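PDB 2CYJ: uncharacterized protein from Pyrococcus horikoshii, which is of unknown function and belongs to a family of small, conserved alpha/beta proteins (DUF498, Mth938-like). Local coordinates for residues Asp21-Pro26 against Arg109-Ile114; Asp62-Gly67 against Lys87-Lys92. All coordinates share one frame; numbering follows the deposited sequence.

How the contacts relate
Both contacts lie in one mixed five-stranded sheet, ordered 30-32, 22-24, 110-115, 63-68, 88-92. Contact 1 is the antiparallel pairing near its middle and contact 2 the parallel pairing at the edge formed by 88-92; their centres are about 9 Å apart. Strands 110-115 and 63-68 are neighbours and join the two: Leu111 O probably accepts a hydrogen bond from Leu65 N at 2.8 Å. Along the chain the order is 21-26, 62-67, 87-92, 109-114, so contact 2 forms within the span that contact 1 closes. Helix 94-104 packs on residues of both, and the last strand ties the early antiparallel strands to the parallel ones.

Contact 1 (Asp21-Pro26 against Arg109-Ile114); sequences DIVIYP and RILAII
Ile22-Ile24 runs antiparallel to Ile110-Ile114 (170° between the strand directions), and the hydrogen-bonded pairs Ile22-Ile114 and Ile24-Ala112 flank the non-hydrogen-bonded pair Val23-Ile113. Four backbone bonds join the strands; Ile22 N to Ile114 O, at 3.1 Å, is the longest. On the face of Ile22, Ile24, Ala112 and Ile114, a chi1 of 58° sets Ile22 CG1 between its own N and carbonyl carbon, and from there it lies alongside Ile114, 3.9 Å from CB. Next to them Ile24 CB meets the methyl of Ala112 at 4.2 Å. Leu98 and Leu101 of helix 94-104 and Ile13 of strand 10-13 pack on this face. On the other face Leu111 CD1 touches both Val23, 3.8 Å from CG1, and Tyr25, just past the strand's end, whose ring it approaches obliquely, 3.7 Å from CD1. Val23 CG1 also sits over one face of that ring, toward its rim; Tyr56 joins this apolar cluster. Beyond the bonded pairs, a water bridges Ile110 N (3.0 Å) and Pro26 O (2.8 Å) in place of a direct bond, while Pro26 N, lacking a hydrogen, cannot bond to Ile110 O. At the other end the Asp21 carboxylate is gripped by His115 ND1, Val116 N and Arg33. This is the antiparallel part of a mixed alpha/beta sheet, in which the last strand lies between the early strand 22-24 and the parallel strand 63-68.

Contact 2 (Asp62-Gly67 against Lys87-Lys92); sequences DVLLVG and KEVIEK. With SO4 (sulfate ion), chain C.
With chi1 at 179°, Val63 turns CG1 away from its own backbone N and toward Ile90, whose chi1 of -52° and extended outer chain carry CD1 to within 3.9 Å of that methyl. The two residues belong to neighbouring parallel strands, inclined by only 8° and connected through the short strand 75-76 and helix 78-83, a beta-alpha-beta crossover. The backbone ladder has five bonds: Asp62 O, Leu64 N, Leu64 O, Val66 N and Val66 O are paired in turn with Glu88 N, Glu88 O, Ile90 N, Ile90 O and Lys92 N. The shortest, Val66 N to Ile90 O, measures 2.7 Å. Val63 and Glu88 lie side by side, and Val63 CG2 comes 3.5 Å from OE1, an oxygen that also forms a salt bridge with Lys108. Ala97 and Leu100 of helix 94-104 pack on this face, against Leu65 and Ile90. On the reverse face Leu64 CB approaches Val89 CG2 at 4.3 Å, with Leu76 and Val84 beside them. Lys92, bent at its second torsion, leads away from the strand pair and its NZ makes two weak bonds to a sulfate, to O1 at 2.9 Å and to O4 at 3.0 Å; a leucine in its place would probably cost this anion, likely from the crystallisation liquor, the two weak ammonium bonds. At the start of the ladder Asp62 is salt-bridged to Arg109, and Lys87 NZ bonds to Phe61 O. A single water links the two side chains, donating to Asp62 OD1 at 2.8 Å and accepting from Lys87 NZ at 3.0 Å.

Contact 1 (Asp21-Pro26 against Arg109-Ile114)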
loop_
_atom_site.group_PDB
_atom_site.type_symbol
_atom_site.label_atom_id
_atom_site.label_comp_id
_atom_site.label_asym_id
_atom_site.label_seq_id
_atom_site.Cartn_x
_atom_site.Cartn_y
_atom_site.Cartn_z
ATOM N N ASP A 21 -4.861 3.842 -6.984
ATOM C CA ASP A 21 -3.969 3.258 -5.995
ATOM C C ASP A 21 -2.638 3.993 -5.914
ATOM O O ASP A 21 -2.129 4.504 -6.918
ATOM C CB ASP A 21 -3.715 1.789 -6.332
ATOM C CG ASP A 21 -4.942 0.920 -6.146
ATOM O OD1 ASP A 21 -6.046 1.439 -5.873
ATOM O OD2 ASP A 21 -4.796 -0.306 -6.281
ATOM N N ILE A 22 -2.062 4.013 -4.720
ATOM C CA ILE A 22 -0.793 4.690 -4.501
ATOM C C ILE A 22 0.127 3.920 -3.573
ATOM O O ILE A 22 -0.295 3.006 -2.857
ATOM C CB ILE A 22 -0.985 6.111 -3.884
ATOM C CG1 ILE A 22 -1.739 6.027 -2.550
ATOM C CG2 ILE A 22 -1.728 7.010 -4.872
ATOM C CD1 ILE A 22 -1.822 7.363 -1.804
ATOM N N VAL A 23 1.397 4.306 -3.625
ATOM C CA VAL A 23 2.440 3.764 -2.779
ATOM C C VAL A 23 3.022 4.961 -2.026
ATOM O O VAL A 23 3.377 5.976 -2.630
ATOM C CB VAL A 23 3.554 3.079 -3.607
ATOM C CG1 VAL A 23 4.676 2.597 -2.693
ATOM C CG2 VAL A 23 2.971 1.908 -4.371
ATOM N N ILE A 24 3.058 4.865 -0.702
ATOM C CA ILE A 24 3.613 5.922 0.127
ATOM C C ILE A 24 4.896 5.350 0.721
ATOM O O ILE A 24 4.863 4.362 1.466
ATOM C CB ILE A 24 2.656 6.322 1.269
ATOM C CG1 ILE A 24 1.312 6.781 0.687
ATOM C CG2 ILE A 24 3.289 7.424 2.108
ATOM C CD1 ILE A 24 0.188 6.886 1.719
ATOM N N TYR A 25 6.024 5.944 0.353
ATOM C CA TYR A 25 7.323 5.510 0.845
ATOM C C TYR A 25 7.599 6.052 2.243
ATOM O O TYR A 25 6.981 7.019 2.673
ATOM C CB TYR A 25 8.400 5.965 -0.140
ATOM C CG TYR A 25 8.296 5.212 -1.441
ATOM C CD1 TYR A 25 8.898 3.964 -1.578
ATOM C CD2 TYR A 25 7.521 5.693 -2.500
ATOM C CE1 TYR A 25 8.735 3.206 -2.720
ATOM C CE2 TYR A 25 7.347 4.927 -3.665
ATOM C CZ TYR A 25 7.963 3.681 -3.756
ATOM O OH TYR A 25 7.814 2.889 -4.873
ATOM N N PRO A 26 8.534 5.424 2.980
ATOM C CA PRO A 26 8.884 5.856 4.340
ATOM C C PRO A 26 9.173 7.345 4.480
ATOM O O PRO A 26 8.876 7.940 5.518
ATOM C CB PRO A 26 10.112 5.005 4.667
ATOM C CG PRO A 26 9.830 3.741 3.946
ATOM C CD PRO A 26 9.265 4.197 2.617
ATOM N N ARG A 109 9.764 3.151 10.159
ATOM C CA ARG A 109 9.804 3.500 8.751
ATOM C C ARG A 109 8.767 2.620 8.073
ATOM O O ARG A 109 8.869 1.393 8.073
ATOM C CB ARG A 109 11.197 3.246 8.197
ATOM C CG ARG A 109 12.243 4.121 8.863
ATOM C CD ARG A 109 13.635 3.674 8.514
ATOM N NE ARG A 109 13.884 2.331 9.023
ATOM C CZ ARG A 109 15.016 1.659 8.842
ATOM N NH1 ARG A 109 16.011 2.208 8.158
ATOM N NH2 ARG A 109 15.149 0.441 9.350
ATOM N N ILE A 110 7.758 3.261 7.502
ATOM C CA ILE A 110 6.669 2.536 6.885
ATOM C C ILE A 110 6.513 2.708 5.384
ATOM O O ILE A 110 6.494 3.835 4.875
ATOM C CB ILE A 110 5.338 2.952 7.542
ATOM C CG1 ILE A 110 5.467 2.891 9.068
ATOM C CG2 ILE A 110 4.228 2.041 7.084
ATOM C CD1 ILE A 110 4.346 3.601 9.800
ATOM N N LEU A 111 6.411 1.573 4.694
ATOM C CA LEU A 111 6.155 1.527 3.255
ATOM C C LEU A 111 4.677 1.122 3.165
ATOM O O LEU A 111 4.282 0.080 3.697
ATOM C CB LEU A 111 7.018 0.463 2.574
ATOM C CG LEU A 111 6.674 0.189 1.100
ATOM C CD1 LEU A 111 6.865 1.444 0.236
ATOM C CD2 LEU A 111 7.565 -0.950 0.603
ATOM N N ALA A 112 3.849 1.935 2.515
ATOM C CA ALA A 112 2.428 1.611 2.422
ATOM C C ALA A 112 1.949 1.475 0.988
ATOM O O ALA A 112 2.307 2.281 0.140
ATOM C CB ALA A 112 1.593 2.693 3.130
ATOM N N ILE A 113 1.160 0.439 0.719
ATOM C CA ILE A 113 0.585 0.230 -0.612
ATOM C C ILE A 113 -0.908 0.332 -0.353
ATOM O O ILE A 113 -1.472 -0.438 0.439
ATOM C CB ILE A 113 0.942 -1.148 -1.182
ATOM C CG1 ILE A 113 2.466 -1.265 -1.314
ATOM C CG2 ILE A 113 0.271 -1.333 -2.544
ATOM C CD1 ILE A 113 2.949 -2.671 -1.627
ATOM N N ILE A 114 -1.534 1.305 -1.000
ATOM C CA ILE A 114 -2.944 1.584 -0.781
ATOM C C ILE A 114 -3.845 1.320 -1.979
ATOM O O ILE A 114 -3.725 1.978 -3.020
ATOM C CB ILE A 114 -3.112 3.070 -0.374
ATOM C CG1 ILE A 114 -2.164 3.413 0.790
ATOM C CG2 ILE A 114 -4.572 3.369 -0.050
ATOM C CD1 ILE A 114 -2.437 2.669 2.105
HETATM O O HOH W 1 7.575 6.227 7.376
#

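Contact 2 (Asp62-Gly67 against Lys87-Lys92)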
loop_
_atom_site.group_PDB
_atom_site.type_symbol
_atom_site.label_atom_id
_atom_site.label_comp_id
_atom_site.label_asym_id
_atom_site.label_seq_id
_atom_site.Cartn_x
_atom_site.Cartn_y
_atom_site.Cartn_z
ATOM N N ASP A 62 10.721 -0.701 7.945
ATOM C CA ASP A 62 10.506 -1.641 9.040
ATOM C C ASP A 62 9.163 -2.332 8.899
ATOM O O ASP A 62 8.993 -3.496 9.267
ATOM C CB ASP A 62 10.494 -0.893 10.380
ATOM C CG ASP A 62 11.767 -0.115 10.632
ATOM O OD1 ASP A 62 12.854 -0.730 10.572
ATOM O OD2 ASP A 62 11.678 1.108 10.897
ATOM N N VAL A 63 8.211 -1.592 8.349
ATOM C CA VAL A 63 6.846 -2.054 8.226
ATOM C C VAL A 63 6.292 -1.912 6.825
ATOM O O VAL A 63 6.483 -0.872 6.204
ATOM C CB VAL A 63 5.929 -1.198 9.140
ATOM C CG1 VAL A 63 4.472 -1.639 9.005
ATOM C CG2 VAL A 63 6.390 -1.279 10.589
ATOM N N LEU A 64 5.642 -2.964 6.328
ATOM C CA LEU A 64 4.937 -2.898 5.047
ATOM C C LEU A 64 3.465 -2.896 5.457
ATOM O O LEU A 64 2.980 -3.844 6.090
ATOM C CB LEU A 64 5.192 -4.114 4.141
ATOM C CG LEU A 64 4.237 -4.137 2.926
ATOM C CD1 LEU A 64 4.518 -2.963 1.983
ATOM C CD2 LEU A 64 4.368 -5.456 2.187
ATOM N N LEU A 65 2.769 -1.813 5.126
ATOM C CA LEU A 65 1.355 -1.668 5.446
ATOM C C LEU A 65 0.560 -1.675 4.151
ATOM O O LEU A 65 0.793 -0.859 3.257
ATOM C CB LEU A 65 1.120 -0.364 6.219
ATOM C CG LEU A 65 -0.307 0.003 6.668
ATOM C CD1 LEU A 65 -1.061 0.665 5.525
ATOM C CD2 LEU A 65 -1.027 -1.227 7.191
ATOM N N VAL A 66 -0.368 -2.614 4.041
ATOM C CA VAL A 66 -1.184 -2.708 2.841
ATOM C C VAL A 66 -2.650 -2.424 3.124
ATOM O O VAL A 66 -3.252 -3.064 3.989
ATOM C CB VAL A 66 -1.090 -4.121 2.187
ATOM C CG1 VAL A 66 -1.885 -4.160 0.878
ATOM C CG2 VAL A 66 0.374 -4.486 1.921
ATOM N N GLY A 67 -3.192 -1.433 2.417
ATOM C CA GLY A 67 -4.608 -1.093 2.488
ATOM C C GLY A 67 -5.175 -1.999 1.403
ATOM O O GLY A 67 -4.974 -1.768 0.201
ATOM N N LYS A 87 10.164 -8.369 7.775
ATOM C CA LYS A 87 9.550 -7.104 8.160
ATOM C C LYS A 87 8.230 -7.292 8.910
ATOM O O LYS A 87 7.683 -8.396 8.968
ATOM C CB LYS A 87 9.285 -6.265 6.905
ATOM C CG LYS A 87 10.497 -6.031 6.016
ATOM C CD LYS A 87 11.602 -5.303 6.759
ATOM C CE LYS A 87 12.716 -4.866 5.817
ATOM N NZ LYS A 87 13.804 -4.166 6.552
ATOM N N GLU A 88 7.729 -6.210 9.494
ATOM C CA GLU A 88 6.444 -6.240 10.181
ATOM C C GLU A 88 5.470 -5.991 9.025
ATOM O O GLU A 88 5.596 -4.995 8.318
ATOM C CB GLU A 88 6.389 -5.125 11.230
ATOM C CG GLU A 88 5.075 -5.006 12.001
ATOM C CD GLU A 88 5.169 -4.024 13.156
ATOM O OE1 GLU A 88 6.255 -3.440 13.363
ATOM O OE2 GLU A 88 4.157 -3.833 13.858
ATOM N N VAL A 89 4.538 -6.913 8.801
ATOM C CA VAL A 89 3.602 -6.787 7.689
ATOM C C VAL A 89 2.160 -6.725 8.158
ATOM O O VAL A 89 1.670 -7.617 8.851
ATOM C CB VAL A 89 3.793 -7.952 6.689
ATOM C CG1 VAL A 89 2.783 -7.853 5.550
ATOM C CG2 VAL A 89 5.223 -7.919 6.137
ATOM N N ILE A 90 1.485 -5.658 7.757
ATOM C CA ILE A 90 0.112 -5.404 8.152
ATOM C C ILE A 90 -0.786 -5.296 6.921
ATOM O O ILE A 90 -0.487 -4.544 5.990
ATOM C CB ILE A 90 0.027 -4.072 8.907
ATOM C CG1 ILE A 90 1.056 -4.041 10.039
ATOM C CG2 ILE A 90 -1.390 -3.874 9.468
ATOM C CD1 ILE A 90 1.162 -2.683 10.713
ATOM N N GLU A 91 -1.881 -6.046 6.918
ATOM C CA GLU A 91 -2.830 -6.004 5.812
ATOM C C GLU A 91 -4.214 -5.775 6.397
ATOM O O GLU A 91 -4.740 -6.641 7.099
ATOM C CB GLU A 91 -2.812 -7.320 5.037
ATOM C CG GLU A 91 -1.506 -7.622 4.335
ATOM C CD GLU A 91 -1.629 -8.809 3.402
ATOM O OE1 GLU A 91 -1.008 -9.858 3.679
ATOM O OE2 GLU A 91 -2.356 -8.699 2.392
ATOM N N LYS A 92 -4.796 -4.613 6.109
ATOM C CA LYS A 92 -6.126 -4.262 6.610
ATOM C C LYS A 92 -6.927 -3.500 5.569
ATOM O O LYS A 92 -6.347 -2.860 4.692
ATOM C CB LYS A 92 -6.026 -3.352 7.839
ATOM C CG LYS A 92 -5.313 -3.961 9.035
ATOM C CD LYS A 92 -6.074 -5.142 9.573
ATOM C CE LYS A 92 -5.229 -5.888 10.587
ATOM N NZ LYS A 92 -6.001 -6.987 11.219
HETATM S S SO4 C . -7.179 -5.380 13.797
HETATM O O1 SO4 C . -5.835 -5.012 13.319
HETATM O O2 SO4 C . -7.400 -4.755 15.115
HETATM O O3 SO4 C . -8.180 -4.914 12.822
HETATM O O4 SO4 C . -7.284 -6.846 13.920
HETATM O O HOH W 2 13.649 -3.094 9.307
#